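Local coordinates for protein 2,3-dihydroxybenzoate-AMP ligase (Mycobacterium smegmatis, PDB 5KEI) that belongs to the AMP-binding enzymes of the ANL superfamily, with a large N-terminal part and a smaller C-terminal domain, at residues L267-T271 / V272-T276; T299-P303 / A304-L308; A338-V341 / R342-T346. All coordinates share one frame; numbering follows the deposited sequence.

Contact 1: L267-T271 / V272-T276; sequences LGAMT and VGATT
Ala269 O is held by two backbone donors, Val272 N and Ala274 N. They reach it from opposite faces of its carbonyl plane. This is a Schellman motif at the C-terminal end of helix 265-271. Its long bond runs from Ala274 N to Ala269 O (3.1 Å). The inner bond, Gly273 N to Met270 O, is weak at 3.5 Å. Gly273 has a positive phi of 69°, which turns the chain back from the helix axis. Val272 N is 3.2 Å from Ala269 O and stands above the carbonyl plane. The turn brings Ala274 CB to 4.3 Å from Ala269 CB, the apolar pair expected beside this motif. Val272 CG2 stands between its own backbone N and carbonyl carbon, and from there lies 3.3 Å from Ala269 O. Beyond the turn the chain enters strand 275-278, which bonds through its backbone to strand 62-65 on one side and strand 248-251 on the other. Tyr73 OH takes up Ala274 O. Met270 and Leu267, on the helix, pack on Phe113 of helix 107-117. From the strand, Thr276 OG1 comes back to 3.4 Å from the methyl CB of Ala269.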
loop_
_atom_site.group_PDB
_atom_site.type_symbol
_atom_site.label_atom_id
_atom_site.label_comp_id
_atom_site.label_asym_id
_atom_site.label_seq_id
_atom_site.Cartn_x
_atom_site.Cartn_y
_atom_site.Cartn_z
ATOM N N LEU A 267 -12.749 1.428 6.541
ATOM C CA LEU A 267 -12.726 0.462 7.636
ATOM C C LEU A 267 -12.717 1.089 9.021
ATOM O O LEU A 267 -13.455 0.652 9.929
ATOM C CB LEU A 267 -11.516 -0.459 7.475
ATOM C CG LEU A 267 -11.669 -1.314 6.195
ATOM C CD1 LEU A 267 -10.510 -2.225 5.963
ATOM C CD2 LEU A 267 -12.944 -2.143 6.231
ATOM N N GLY A 268 -11.875 2.098 9.202
ATOM C CA GLY A 268 -11.822 2.770 10.481
ATOM C C GLY A 268 -13.173 3.406 10.725
ATOM O O GLY A 268 -13.725 3.285 11.809
ATOM N N ALA A 269 -13.717 4.053 9.697
ATOM C CA ALA A 269 -15.060 4.605 9.780
ATOM C C ALA A 269 -16.060 3.517 10.211
ATOM O O ALA A 269 -16.925 3.774 11.040
ATOM C CB ALA A 269 -15.469 5.226 8.445
ATOM N N MET A 270 -15.920 2.298 9.686
ATOM C CA MET A 270 -16.870 1.240 10.011
ATOM C C MET A 270 -16.698 0.724 11.440
ATOM O O MET A 270 -17.638 0.197 12.017
ATOM C CB MET A 270 -16.759 0.084 9.017
ATOM C CG MET A 270 -17.470 0.327 7.689
ATOM S SD MET A 270 -17.216 -1.035 6.525
ATOM C CE MET A 270 -18.259 -2.295 7.215
ATOM N N THR A 271 -15.516 0.876 12.020
ATOM C CA THR A 271 -15.338 0.449 13.399
ATOM C C THR A 271 -16.094 1.326 14.398
ATOM O O THR A 271 -16.316 0.895 15.535
ATOM C CB THR A 271 -13.856 0.430 13.823
ATOM O OG1 THR A 271 -13.307 1.742 13.677
ATOM C CG2 THR A 271 -13.054 -0.573 12.999
ATOM N N VAL A 272 -16.474 2.547 14.001
ATOM C CA VAL A 272 -17.245 3.430 14.901
ATOM C C VAL A 272 -18.687 3.685 14.446
ATOM O O VAL A 272 -19.376 4.543 15.007
ATOM C CB VAL A 272 -16.586 4.833 15.092
ATOM C CG1 VAL A 272 -15.228 4.737 15.815
ATOM C CG2 VAL A 272 -16.507 5.590 13.760
ATOM N N GLY A 273 -19.143 2.966 13.424
ATOM C CA GLY A 273 -20.499 3.155 12.932
ATOM C C GLY A 273 -20.747 4.488 12.243
ATOM O O GLY A 273 -21.878 4.971 12.201
ATOM N N ALA A 274 -19.686 5.066 11.683
ATOM C CA ALA A 274 -19.795 6.291 10.894
ATOM C C ALA A 274 -20.226 6.018 9.455
ATOM O O ALA A 274 -20.184 4.881 8.988
ATOM C CB ALA A 274 -18.470 7.042 10.905
ATOM N N THR A 275 -20.637 7.068 8.750
ATOM C CA THR A 275 -21.030 6.936 7.347
ATOM C C THR A 275 -19.829 7.160 6.420
ATOM O O THR A 275 -18.998 8.042 6.658
ATOM C CB THR A 275 -22.154 7.940 6.985
ATOM O OG1 THR A 275 -23.237 7.810 7.917
ATOM C CG2 THR A 275 -22.663 7.719 5.557
ATOM N N THR A 276 -19.738 6.362 5.362
ATOM C CA THR A 276 -18.716 6.564 4.346
ATOM C C THR A 276 -19.367 6.896 3.004
ATOM O O THR A 276 -20.307 6.221 2.573
ATOM C CB THR A 276 -17.817 5.316 4.208
ATOM O OG1 THR A 276 -17.000 5.185 5.384
ATOM C CG2 THR A 276 -16.932 5.421 2.980
#

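Contact 2: T299-P303 / A304-L308; sequences TALVP and ALAKL
Leu301 lays its two methyl branches against the first turn of helix 303-310, at the turn where strand 298-301 passes into that helix. They enter the shallow groove between Ala306 and Leu305. CD1 fits against the backbone of Ala306, 3.9 Å from its CA. CD2 meets CD2 of Leu305, also at 3.9 Å. The two leucine side chains cross at about a right angle and touch methyl to methyl. The Leu301 side chain already leaves the strand toward the helix; with CG anti to its carbonyl carbon (chi1 -54°), its two methyls end on Ala306 and Leu305. Val302 lies against the same turn. It holds the N-cap position, and its CG1 lies over the start of the helix, 3.8 Å from Leu305 N and 4.3 Å from Ala304 CB. Its side chain has no polar group to cap with, but its carbonyl starts the helical bonding. Val302 O accepts from Ala306 N at 2.9 Å, and weakly from Leu305 N. Pro303 suits the first helical position, where no backbone N-H is needed. Its carbonyl O takes Lys307 N at 3.0 Å, and Lys307 CB covers the same oxygen. Around the turn, Leu301 packs on Leu326 of strand 325-328, and Pro303 reaches Val328 of that strand. Ala306 and Lys307 face Val341 and Leu340 of helix 335-344.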
loop_
_atom_site.group_PDB
_atom_site.type_symbol
_atom_site.label_atom_id
_atom_site.label_comp_id
_atom_site.label_asym_id
_atom_site.label_seq_id
_atom_site.Cartn_x
_atom_site.Cartn_y
_atom_site.Cartn_z
ATOM N N THR A 299 -12.253 13.836 5.247
ATOM C CA THR A 299 -11.800 13.261 3.993
ATOM C C THR A 299 -10.283 13.198 3.948
ATOM O O THR A 299 -9.601 13.756 4.793
ATOM C CB THR A 299 -12.322 14.046 2.775
ATOM O OG1 THR A 299 -12.007 13.328 1.577
ATOM C CG2 THR A 299 -11.714 15.445 2.707
ATOM N N ALA A 300 -9.754 12.487 2.963
ATOM C CA ALA A 300 -8.319 12.393 2.798
ATOM C C ALA A 300 -7.971 12.767 1.374
ATOM O O ALA A 300 -8.652 12.350 0.432
ATOM C CB ALA A 300 -7.824 10.987 3.130
ATOM N N LEU A 301 -6.918 13.568 1.229
ATOM C CA LEU A 301 -6.458 14.036 -0.079
ATOM C C LEU A 301 -4.940 13.966 -0.167
ATOM O O LEU A 301 -4.251 13.670 0.802
ATOM C CB LEU A 301 -6.910 15.484 -0.346
ATOM C CG LEU A 301 -8.389 15.852 -0.237
ATOM C CD1 LEU A 301 -8.576 17.339 -0.368
ATOM C CD2 LEU A 301 -9.188 15.112 -1.295
ATOM N N VAL A 302 -4.429 14.283 -1.347
ATOM C CA VAL A 302 -3.004 14.340 -1.587
ATOM C C VAL A 302 -2.708 15.848 -1.677
ATOM O O VAL A 302 -3.640 16.625 -1.874
ATOM C CB VAL A 302 -2.643 13.530 -2.872
ATOM C CG1 VAL A 302 -2.768 14.371 -4.153
ATOM C CG2 VAL A 302 -1.291 12.872 -2.763
ATOM N N PRO A 303 -1.445 16.277 -1.468
ATOM C CA PRO A 303 -1.182 17.724 -1.446
ATOM C C PRO A 303 -1.590 18.500 -2.711
ATOM O O PRO A 303 -2.131 19.602 -2.580
ATOM C CB PRO A 303 0.333 17.791 -1.264
ATOM C CG PRO A 303 0.648 16.569 -0.465
ATOM C CD PRO A 303 -0.277 15.508 -0.991
ATOM N N ALA A 304 -1.327 17.957 -3.900
ATOM C CA ALA A 304 -1.758 18.614 -5.139
ATOM C C ALA A 304 -3.259 18.905 -5.124
ATOM O O ALA A 304 -3.689 19.974 -5.533
ATOM C CB ALA A 304 -1.395 17.749 -6.379
ATOM N N LEU A 305 -4.050 17.948 -4.644
ATOM C CA LEU A 305 -5.497 18.088 -4.675
ATOM C C LEU A 305 -6.010 18.963 -3.542
ATOM O O LEU A 305 -6.998 19.685 -3.705
ATOM C CB LEU A 305 -6.166 16.718 -4.623
ATOM C CG LEU A 305 -7.660 16.747 -4.932
ATOM C CD1 LEU A 305 -7.945 17.550 -6.190
ATOM C CD2 LEU A 305 -8.218 15.341 -5.053
ATOM N N ALA A 306 -5.347 18.896 -2.390
ATOM C CA ALA A 306 -5.705 19.757 -1.273
ATOM C C ALA A 306 -5.499 21.227 -1.656
ATOM O O ALA A 306 -6.328 22.088 -1.341
ATOM C CB ALA A 306 -4.893 19.399 -0.038
ATOM N N LYS A 307 -4.396 21.506 -2.350
ATOM C CA LYS A 307 -4.067 22.863 -2.767
ATOM C C LYS A 307 -5.069 23.373 -3.803
ATOM O O LYS A 307 -5.514 24.515 -3.739
ATOM C CB LYS A 307 -2.630 22.930 -3.317
ATOM C CG LYS A 307 -2.260 24.294 -3.873
ATOM C CD LYS A 307 -0.752 24.545 -3.931
ATOM C CE LYS A 307 0.001 23.572 -4.824
ATOM N NZ LYS A 307 1.485 23.876 -4.871
ATOM N N LEU A 308 -5.430 22.510 -4.746
ATOM C CA LEU A 308 -6.438 22.840 -5.745
ATOM C C LEU A 308 -7.786 23.194 -5.098
ATOM O O LEU A 308 -8.386 24.194 -5.471
ATOM C CB LEU A 308 -6.589 21.682 -6.745
ATOM C CG LEU A 308 -7.570 21.884 -7.903
ATOM C CD1 LEU A 308 -7.086 22.967 -8.838
ATOM C CD2 LEU A 308 -7.845 20.577 -8.666
#

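Contact 3: A338-V341 / R342-T346; sequences AALV and RGALT
This is a local contact within the last turns of helix 335-344, where Leu340 and Val341 receive the backbone of Gly343 to Thr346 as the chain heads for strand 349-354. Arg342 N bonds to Ala338 O at 3.0 Å, a regular helical bond. The next turn is less even. Leu340 O takes two donors: Ala344 N, 2.9 Å away and nearly in line with the carbonyl bond, and Gly343 N, which stands above the carbonyl plane. Val341 O then accepts Leu345 N at 2.8 Å and, weakly, Thr346 N at 3.3 Å. The last bond spans five residues instead of four. Every residue from Arg342 to Thr346 keeps a negative phi, so no left-handed residue turns the chain here.

The side chains cover these oxygens. Ala344 CB lies 3.2 Å from Leu340 O, and Leu345 CB 3.1 Å from Val341 O. CG1 of Val341 and CD1 of Leu345 also meet. This apolar pair faces inward, on Leu326 of strand 325-328 and on helix 303-310. Arg342 leaves from a different side. Its CG sits between its own backbone N and carbonyl carbon (chi1 55°), which turns CG back toward the preceding turn, and CG lies 3.3 Å from Ala338 O. A bend at chi3 follows. The guanidinium is then fixed outside the helix: NE hydrogen-bonds to Pro347 O and NH1 forms a salt bridge with Glu373 OE2. One arginine thus ties the helix end both to the following loop and to helix 369-374. Thr346 OG1 hydrogen-bonds to Gly348 N in that loop. The arrangement is the helix-to-strand return of a beta-alpha-beta unit, in which strands 325-328 and 349-354 run parallel as neighbours in the mixed sheet.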
loop_
_atom_site.group_PDB
_atom_site.type_symbol
_atom_site.label_atom_id
_atom_site.label_comp_id
_atom_site.label_asym_id
_atom_site.label_seq_id
_atom_site.Cartn_x
_atom_site.Cartn_y
_atom_site.Cartn_z
ATOM N N ALA A 338 0.403 24.001 3.365
ATOM C CA ALA A 338 -0.315 23.699 4.605
ATOM C C ALA A 338 -1.010 24.940 5.104
ATOM O O ALA A 338 -2.168 24.876 5.536
ATOM C CB ALA A 338 0.614 23.158 5.663
ATOM N N ALA A 339 -0.302 26.070 5.024
ATOM C CA ALA A 339 -0.854 27.351 5.460
ATOM C C ALA A 339 -2.106 27.668 4.679
ATOM O O ALA A 339 -3.146 28.003 5.266
ATOM C CB ALA A 339 0.180 28.485 5.297
ATOM N N LEU A 340 -1.996 27.567 3.355
ATOM C CA LEU A 340 -3.122 27.841 2.457
ATOM C C LEU A 340 -4.317 26.970 2.800
ATOM O O LEU A 340 -5.445 27.445 2.925
ATOM C CB LEU A 340 -2.737 27.608 1.000
ATOM C CG LEU A 340 -3.844 27.862 -0.027
ATOM C CD1 LEU A 340 -4.192 29.332 -0.043
ATOM C CD2 LEU A 340 -3.384 27.420 -1.397
ATOM N N VAL A 341 -4.042 25.686 2.966
ATOM C CA VAL A 341 -5.085 24.725 3.249
ATOM C C VAL A 341 -5.844 25.052 4.529
ATOM O O VAL A 341 -7.071 25.005 4.545
ATOM C CB VAL A 341 -4.503 23.312 3.343
ATOM C CG1 VAL A 341 -5.485 22.366 4.041
ATOM C CG2 VAL A 341 -4.135 22.823 1.959
ATOM N N ARG A 342 -5.159 25.393 5.610
ATOM C CA ARG A 342 -5.949 25.640 6.811
ATOM C C ARG A 342 -6.227 27.123 7.045
ATOM O O ARG A 342 -6.512 27.548 8.154
ATOM C CB ARG A 342 -5.305 24.987 8.043
ATOM C CG ARG A 342 -3.898 25.328 8.347
ATOM C CD ARG A 342 -3.401 24.412 9.466
ATOM N NE ARG A 342 -4.238 24.488 10.666
ATOM C CZ ARG A 342 -4.248 25.514 11.523
ATOM N NH1 ARG A 342 -3.479 26.588 11.321
ATOM N NH2 ARG A 342 -5.046 25.473 12.581
ATOM N N GLY A 343 -6.169 27.904 5.979
ATOM C CA GLY A 343 -6.685 29.257 6.023
ATOM C C GLY A 343 -7.879 29.351 5.092
ATOM O O GLY A 343 -8.751 30.198 5.254
ATOM N N ALA A 344 -7.922 28.447 4.118
ATOM C CA ALA A 344 -8.930 28.492 3.070
ATOM C C ALA A 344 -9.912 27.320 3.131
ATOM O O ALA A 344 -11.010 27.413 2.584
ATOM C CB ALA A 344 -8.253 28.538 1.713
ATOM N N LEU A 345 -9.529 26.225 3.785
ATOM C CA LEU A 345 -10.379 25.025 3.817
ATOM C C LEU A 345 -10.890 24.654 5.205
ATOM O O LEU A 345 -12.093 24.530 5.410
ATOM C CB LEU A 345 -9.636 23.817 3.237
ATOM C CG LEU A 345 -9.413 23.744 1.728
ATOM C CD1 LEU A 345 -8.771 22.399 1.376
ATOM C CD2 LEU A 345 -10.729 23.929 0.985
ATOM N N THR A 346 -9.965 24.446 6.136
ATOM C CA THR A 346 -10.281 24.018 7.494
ATOM C C THR A 346 -8.997 24.015 8.330
ATOM O O THR A 346 -7.951 23.545 7.866
ATOM C CB THR A 346 -10.937 22.593 7.551
ATOM O OG1 THR A 346 -11.076 22.186 8.919
ATOM C CG2 THR A 346 -10.093 21.544 6.807
#

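Overall arrangement
The three contacts follow one another along the chain, and all lie in the large AMP-binding part of the enzyme. Contact 1 is buried; contacts 2 and 3 are only partly so. Contacts 1 and 2 reach the same mixed sheet at opposite kinds of junction: contact 1 leads from a helix into a strand, contact 2 from a strand into a helix. Their centres are about 21 Å apart and they do not touch. Contacts 2 and 3 do touch, with centres about 11 Å apart, because helices 303-310 and 335-344 pack together. Contact 1 rests on backbone bonds round a glycine turn; contact 2 adds leucine and valine methyls to the first helical bonds. Contact 3 combines apolar packing with a charged arginine.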